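Peptide amidase (Stenotrophomonas maltophilia, PDB 1M22) probably hydrolyses amide bonds, including those of peptide amides, as a member of the amidase signature family. Local coordinates at residues 189-194 against 415-420; 399-404 against 437-442. All coordinates share one frame; numbering follows the deposited sequence.

Contact 1. Residues 189-194 against 415-420; sequences SIVCPA and APTTGV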
ATOM      1  N   SER A 189      -1.764   6.215   1.448  1.00  6.52           N
ATOM      2  CA  SER A 189      -0.800   5.345   2.129  1.00  6.94           C
ATOM      3  C   SER A 189      -0.174   4.171   1.387  1.00  6.06           C
ATOM      4  O   SER A 189       0.759   3.553   1.905  1.00  6.44           O
ATOM      5  CB  SER A 189      -1.377   4.861   3.456  1.00  8.42           C
ATOM      6  OG  SER A 189      -1.328   5.906   4.416  1.00 17.00           O
ATOM      7  N   ILE A 190      -0.690   3.828   0.211  1.00  5.35           N
ATOM      8  CA  ILE A 190      -0.058   2.779  -0.582  1.00  5.01           C
ATOM      9  C   ILE A 190       0.617   3.428  -1.787  1.00  5.36           C
ATOM     10  O   ILE A 190       1.826   3.300  -1.970  1.00  6.74           O
ATOM     11  CB  ILE A 190      -1.057   1.715  -1.107  1.00  5.00           C
ATOM     12  CG1 ILE A 190      -1.438   0.752   0.022  1.00  6.39           C
ATOM     13  CG2 ILE A 190      -0.428   0.930  -2.272  1.00  7.02           C
ATOM     14  CD1 ILE A 190      -2.530  -0.227  -0.352  1.00  6.99           C
ATOM     15  N   VAL A 191      -0.147   4.166  -2.584  1.00  5.68           N
ATOM     16  CA  VAL A 191       0.425   4.752  -3.790  1.00  6.53           C
ATOM     17  C   VAL A 191       1.494   5.814  -3.590  1.00  6.22           C
ATOM     18  O   VAL A 191       2.428   5.894  -4.383  1.00  6.30           O
ATOM     19  CB  VAL A 191      -0.681   5.293  -4.745  1.00  6.46           C
ATOM     20  CG1 VAL A 191      -1.573   4.144  -5.190  1.00  8.24           C
ATOM     21  CG2 VAL A 191      -1.502   6.378  -4.063  1.00  9.19           C
ATOM     22  N   CYS A 192       1.385   6.612  -2.534  1.00  6.28           N
ATOM     23  CA  CYS A 192       2.392   7.644  -2.316  1.00  8.70           C
ATOM     24  C   CYS A 192       3.749   7.047  -1.946  1.00  6.14           C
ATOM     25  O   CYS A 192       4.754   7.352  -2.592  1.00  6.57           O
ATOM     26  CB  CYS A 192       1.935   8.631  -1.243  1.00  8.10           C
ATOM     27  SG  CYS A 192       2.641  10.273  -1.466  1.00 22.03           S
ATOM     28  N   PRO A 193       3.808   6.197  -0.903  1.00  5.54           N
ATOM     29  CA  PRO A 193       5.132   5.646  -0.595  1.00  6.01           C
ATOM     30  C   PRO A 193       5.645   4.736  -1.709  1.00  6.27           C
ATOM     31  O   PRO A 193       6.848   4.608  -1.908  1.00  6.12           O
ATOM     32  CB  PRO A 193       4.921   4.927   0.742  1.00  6.63           C
ATOM     33  CG  PRO A 193       3.446   4.627   0.767  1.00  6.60           C
ATOM     34  CD  PRO A 193       2.829   5.852   0.142  1.00  6.37           C
ATOM     35  N   ALA A 194       4.743   4.104  -2.451  1.00  5.26           N
ATOM     36  CA  ALA A 194       5.198   3.260  -3.545  1.00  5.51           C
ATOM     37  C   ALA A 194       5.915   4.138  -4.579  1.00  6.03           C
ATOM     38  O   ALA A 194       7.028   3.825  -5.008  1.00  5.56           O
ATOM     39  CB  ALA A 194       4.018   2.533  -4.184  1.00  5.49           C
ATOM     40  N   ALA A 415      -1.902  10.564 -13.982  1.00  7.63           N
ATOM     41  CA  ALA A 415      -1.239  11.777 -13.531  1.00  8.49           C
ATOM     42  C   ALA A 415      -0.008  11.378 -12.746  1.00  7.26           C
ATOM     43  O   ALA A 415       0.155  10.213 -12.387  1.00  7.63           O
ATOM     44  CB  ALA A 415      -2.174  12.569 -12.622  1.00  8.90           C
ATOM     45  N   PRO A 416       0.900  12.333 -12.500  1.00  7.58           N
ATOM     46  CA  PRO A 416       2.079  11.964 -11.714  1.00  7.57           C
ATOM     47  C   PRO A 416       1.467  11.640 -10.349  1.00  6.98           C
ATOM     48  O   PRO A 416       0.503  12.289  -9.939  1.00  8.20           O
ATOM     49  CB  PRO A 416       2.888  13.258 -11.668  1.00  7.98           C
ATOM     50  CG  PRO A 416       2.479  13.974 -12.921  1.00 10.89           C
ATOM     51  CD  PRO A 416       0.991  13.721 -12.982  1.00  9.08           C
ATOM     52  N   THR A 417       1.998  10.647  -9.648  1.00  6.91           N
ATOM     53  CA  THR A 417       1.444  10.279  -8.350  1.00  5.57           C
ATOM     54  C   THR A 417       1.642  11.362  -7.294  1.00  6.58           C
ATOM     55  O   THR A 417       0.709  11.732  -6.577  1.00  8.58           O
ATOM     56  CB  THR A 417       2.067   8.963  -7.861  1.00  7.06           C
ATOM     57  OG1 THR A 417       1.899   7.970  -8.880  1.00  7.58           O
ATOM     58  CG2 THR A 417       1.399   8.488  -6.574  1.00  7.41           C
ATOM     59  N   THR A 418       2.864  11.869  -7.209  1.00  6.99           N
ATOM     60  CA  THR A 418       3.207  12.899  -6.240  1.00  8.48           C
ATOM     61  C   THR A 418       4.565  13.472  -6.635  1.00  8.36           C
ATOM     62  O   THR A 418       5.050  13.213  -7.735  1.00  7.90           O
ATOM     63  CB  THR A 418       3.261  12.299  -4.807  1.00  9.75           C
ATOM     64  OG1 THR A 418       3.505  13.341  -3.854  1.00 11.21           O
ATOM     65  CG2 THR A 418       4.357  11.239  -4.697  1.00  9.70           C
ATOM     66  N   GLY A 419       5.165  14.267  -5.753  1.00  8.92           N
ATOM     67  CA  GLY A 419       6.474  14.831  -6.040  1.00  9.42           C
ATOM     68  C   GLY A 419       7.543  13.860  -5.572  1.00  9.80           C
ATOM     69  O   GLY A 419       7.276  12.665  -5.435  1.00 11.14           O
ATOM     70  N   VAL A 420       8.753  14.353  -5.325  1.00  9.74           N
ATOM     71  CA  VAL A 420       9.829  13.480  -4.870  1.00  9.05           C
ATOM     72  C   VAL A 420      10.033  13.557  -3.365  1.00  8.25           C
ATOM     73  O   VAL A 420       9.512  14.448  -2.695  1.00  9.94           O
ATOM     74  CB  VAL A 420      11.165  13.815  -5.562  1.00 10.74           C
ATOM     75  CG1 VAL A 420      11.035  13.606  -7.060  1.00 12.85           C
ATOM     76  CG2 VAL A 420      11.575  15.245  -5.247  1.00 14.01           C
TER
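Where the first turn of helix 191-196 faces the residues that follow strand 412-416, the backbones come nearest at Cys192 and Thr418, whose CA atoms lie 6.6 Å apart, and two neighbouring threonines bridge the gap with their methyl groups. Thr417 and Thr418 both direct their CB toward the helix, yet their branches are turned differently. In Thr417 the methyl CG2 stands anti to the backbone N, and this carries it to the helix backbone, 3.5 Å from Val191 O; it also lies 4.2 Å from Val191 CB. Its hydroxyl bonds instead to Thr448 of strand 446-454, a strand that Val191 and Ala194 also touch. One residue on, Thr418 has its hydroxyl anti to the backbone N (chi1 -176°) and meets the sulfur of Cys192. Between these two residues the nearest atoms are Cys192 SG and Thr418 CG2, 3.8 Å apart, while Thr418 CB and Thr418 OG1 each stand 4.0 Å from Cys192 SG, so that the sulfur rests against the branch point and both of its arms. A hydrogen bond to Glu434 satisfies that hydroxyl and should limit rotation of the side chain. Cys192 also touches Cys163; a disulfide between the two has been seen in another crystal structure of this protein but is not formed here. All four touching residues are buried, and the contact is made by van der Waals packing, the hydroxyls of both threonines having their hydrogen-bond partners outside it. The helix begins directly after the loop carrying Ser189, the nucleophile, whose OG bonds to OG of the active-site Ser165. With Lys86 these serines form the Ser-Ser-Lys site of the amidase signature fold, in which the helix that follows the nucleophile packs on the chain leaving strand 412-416 of the eleven-stranded sheet.

Contact 2. Residues 399-404 against 437-442; sequences EGIDAA and SAAAVA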
ATOM      1  N   GLU A 399     -19.642  11.919  -9.026  1.00 11.54           N
ATOM      2  CA  GLU A 399     -19.493  13.272  -9.538  1.00 12.48           C
ATOM      3  C   GLU A 399     -18.041  13.722  -9.670  1.00 10.82           C
ATOM      4  O   GLU A 399     -17.764  14.886  -9.961  1.00 13.67           O
ATOM      5  CB  GLU A 399     -20.282  14.237  -8.647  1.00 14.00           C
ATOM      6  CG  GLU A 399     -21.793  14.065  -8.785  1.00 17.77           C
ATOM      7  CD  GLU A 399     -22.585  14.780  -7.704  1.00 20.36           C
ATOM      8  OE1 GLU A 399     -22.124  15.830  -7.214  1.00 23.91           O
ATOM      9  OE2 GLU A 399     -23.681  14.293  -7.356  1.00 23.66           O
ATOM     10  N   GLY A 400     -17.119  12.783  -9.470  1.00 10.18           N
ATOM     11  CA  GLY A 400     -15.702  13.082  -9.579  1.00  9.48           C
ATOM     12  C   GLY A 400     -15.055  12.223 -10.649  1.00  9.10           C
ATOM     13  O   GLY A 400     -15.103  12.550 -11.836  1.00  9.78           O
ATOM     14  N   ILE A 401     -14.455  11.113 -10.232  1.00  8.21           N
ATOM     15  CA  ILE A 401     -13.806  10.208 -11.170  1.00  7.44           C
ATOM     16  C   ILE A 401     -14.764   9.731 -12.266  1.00  7.63           C
ATOM     17  O   ILE A 401     -14.420   9.751 -13.450  1.00  7.98           O
ATOM     18  CB  ILE A 401     -13.224   8.977 -10.432  1.00  7.48           C
ATOM     19  CG1 ILE A 401     -11.990   9.393  -9.621  1.00  8.17           C
ATOM     20  CG2 ILE A 401     -12.880   7.873 -11.431  1.00  7.58           C
ATOM     21  CD1 ILE A 401     -11.489   8.319  -8.664  1.00 10.15           C
ATOM     22  N   ASP A 402     -15.967   9.313 -11.882  1.00  7.75           N
ATOM     23  CA  ASP A 402     -16.915   8.819 -12.875  1.00  7.79           C
ATOM     24  C   ASP A 402     -17.362   9.895 -13.856  1.00  8.88           C
ATOM     25  O   ASP A 402     -17.586   9.611 -15.031  1.00  9.77           O
ATOM     26  CB  ASP A 402     -18.133   8.192 -12.197  1.00  8.83           C
ATOM     27  CG  ASP A 402     -17.780   6.951 -11.403  1.00 11.82           C
ATOM     28  OD1 ASP A 402     -16.888   6.192 -11.843  1.00 11.77           O
ATOM     29  OD2 ASP A 402     -18.401   6.730 -10.345  1.00 12.97           O
ATOM     30  N   ALA A 403     -17.491  11.129 -13.381  1.00  9.22           N
ATOM     31  CA  ALA A 403     -17.900  12.219 -14.259  1.00  9.22           C
ATOM     32  C   ALA A 403     -16.821  12.469 -15.311  1.00 10.37           C
ATOM     33  O   ALA A 403     -17.123  12.700 -16.481  1.00 10.72           O
ATOM     34  CB  ALA A 403     -18.150  13.487 -13.446  1.00 10.04           C
ATOM     35  N   ALA A 404     -15.558  12.420 -14.897  1.00  8.81           N
ATOM     36  CA  ALA A 404     -14.455  12.634 -15.825  1.00  9.01           C
ATOM     37  C   ALA A 404     -14.368  11.486 -16.828  1.00  9.60           C
ATOM     38  O   ALA A 404     -14.159  11.710 -18.021  1.00 10.61           O
ATOM     39  CB  ALA A 404     -13.142  12.770 -15.060  1.00 10.03           C
ATOM     40  N   SER A 437      -6.195  11.208  -3.999  1.00  8.41           N
ATOM     41  CA  SER A 437      -7.214  11.290  -2.962  1.00  8.24           C
ATOM     42  C   SER A 437      -8.593  10.945  -3.518  1.00  7.79           C
ATOM     43  O   SER A 437      -9.439  10.405  -2.807  1.00  8.43           O
ATOM     44  CB  SER A 437      -7.247  12.693  -2.353  1.00  8.87           C
ATOM     45  OG  SER A 437      -8.248  12.786  -1.349  1.00 13.93           O
ATOM     46  N   ALA A 438      -8.820  11.259  -4.790  1.00  7.56           N
ATOM     47  CA  ALA A 438     -10.108  10.973  -5.412  1.00  7.60           C
ATOM     48  C   ALA A 438     -10.421   9.479  -5.347  1.00  7.17           C
ATOM     49  O   ALA A 438     -11.520   9.083  -4.968  1.00  7.75           O
ATOM     50  CB  ALA A 438     -10.111  11.447  -6.862  1.00  9.94           C
ATOM     51  N   ALA A 439      -9.454   8.646  -5.717  1.00  6.89           N
ATOM     52  CA  ALA A 439      -9.674   7.207  -5.682  1.00  6.69           C
ATOM     53  C   ALA A 439      -9.854   6.715  -4.249  1.00  5.77           C
ATOM     54  O   ALA A 439     -10.710   5.875  -3.972  1.00  6.43           O
ATOM     55  CB  ALA A 439      -8.507   6.480  -6.347  1.00  7.74           C
ATOM     56  N   ALA A 440      -9.048   7.239  -3.334  1.00  6.47           N
ATOM     57  CA  ALA A 440      -9.148   6.832  -1.940  1.00  6.42           C
ATOM     58  C   ALA A 440     -10.522   7.148  -1.345  1.00  6.36           C
ATOM     59  O   ALA A 440     -11.141   6.301  -0.702  1.00  7.51           O
ATOM     60  CB  ALA A 440      -8.050   7.511  -1.118  1.00  7.52           C
ATOM     61  N   VAL A 441     -10.998   8.367  -1.571  1.00  6.36           N
ATOM     62  CA  VAL A 441     -12.284   8.787  -1.028  1.00  7.16           C
ATOM     63  C   VAL A 441     -13.466   8.107  -1.722  1.00  7.64           C
ATOM     64  O   VAL A 441     -14.477   7.802  -1.089  1.00  8.87           O
ATOM     65  CB  VAL A 441     -12.404  10.325  -1.101  1.00  7.05           C
ATOM     66  CG1 VAL A 441     -13.772  10.782  -0.615  1.00  9.13           C
ATOM     67  CG2 VAL A 441     -11.303  10.952  -0.246  1.00  8.03           C
ATOM     68  N   ALA A 442     -13.338   7.851  -3.020  1.00  7.40           N
ATOM     69  CA  ALA A 442     -14.402   7.187  -3.769  1.00  6.73           C
ATOM     70  C   ALA A 442     -14.419   5.689  -3.486  1.00  7.10           C
ATOM     71  O   ALA A 442     -15.420   5.021  -3.738  1.00  8.92           O
ATOM     72  CB  ALA A 442     -14.207   7.417  -5.262  1.00  7.09           C
TER
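Ile401 reaches from helix 383-407 onto helix 436-442 and supplies every apolar contact between the two segments. Its end methyl CD1 does most of the touching, lying 3.9 Å from Ala438 CB. Ala439 CB is 4.2 Å from the same Ile401 CD1, and Ala442 CB is more distant, so the isoleucine meets methyls of two adjacent alanines and, more loosely, of one a turn later. Ile401 CD1 also reaches the main chain, 3.6 Å from Ala439 N. Further back along the side chain, CG1 of Ile401 approaches Ala438 CB at 3.9 Å. An extended second torsion (chi2 170°) takes CD1 well clear of its own helix. The axes of segments 399-404 and 437-442 come within 9.9 Å, a gap spanned by this single long side chain.

The two segments cross with 115° between their N-to-C directions, and their packing belongs to the helical layers that cover the central sheet of the amidase fold. Helix 383-407 is irregular here, with a wider pi-type turn at 399-401.

Polar side chains of the same segments bond elsewhere: Asp402 through OD2 to Tyr444 and through OD1 to Thr466, while Ser437 OG is shared by Asp187 and Trp318. Arg393, lying earlier on helix 383-407, donates its NE to Val441 O, adding a polar tie between the same two helices.

In the fold
Contact 1 lies nearer the heart of the molecule, its centre about 10 Å from the centre of the chain, and contact 2 farther out, its centre at about 19 Å, though the touching residues of both are buried. Their segments alternate along the chain: helix 383-407 leads into strand 412-416, and the next helix in the chain, 436-442, returns to pack on the first. The contact centres are about 17 Å apart and the two do not touch. Both rely on methyl contacts, but near the active site threonine methyls meet a cysteine sulfur and the backbone of Val191, with hydroxyls tied to further partners, whereas in the helical layer isoleucine meets only alanines.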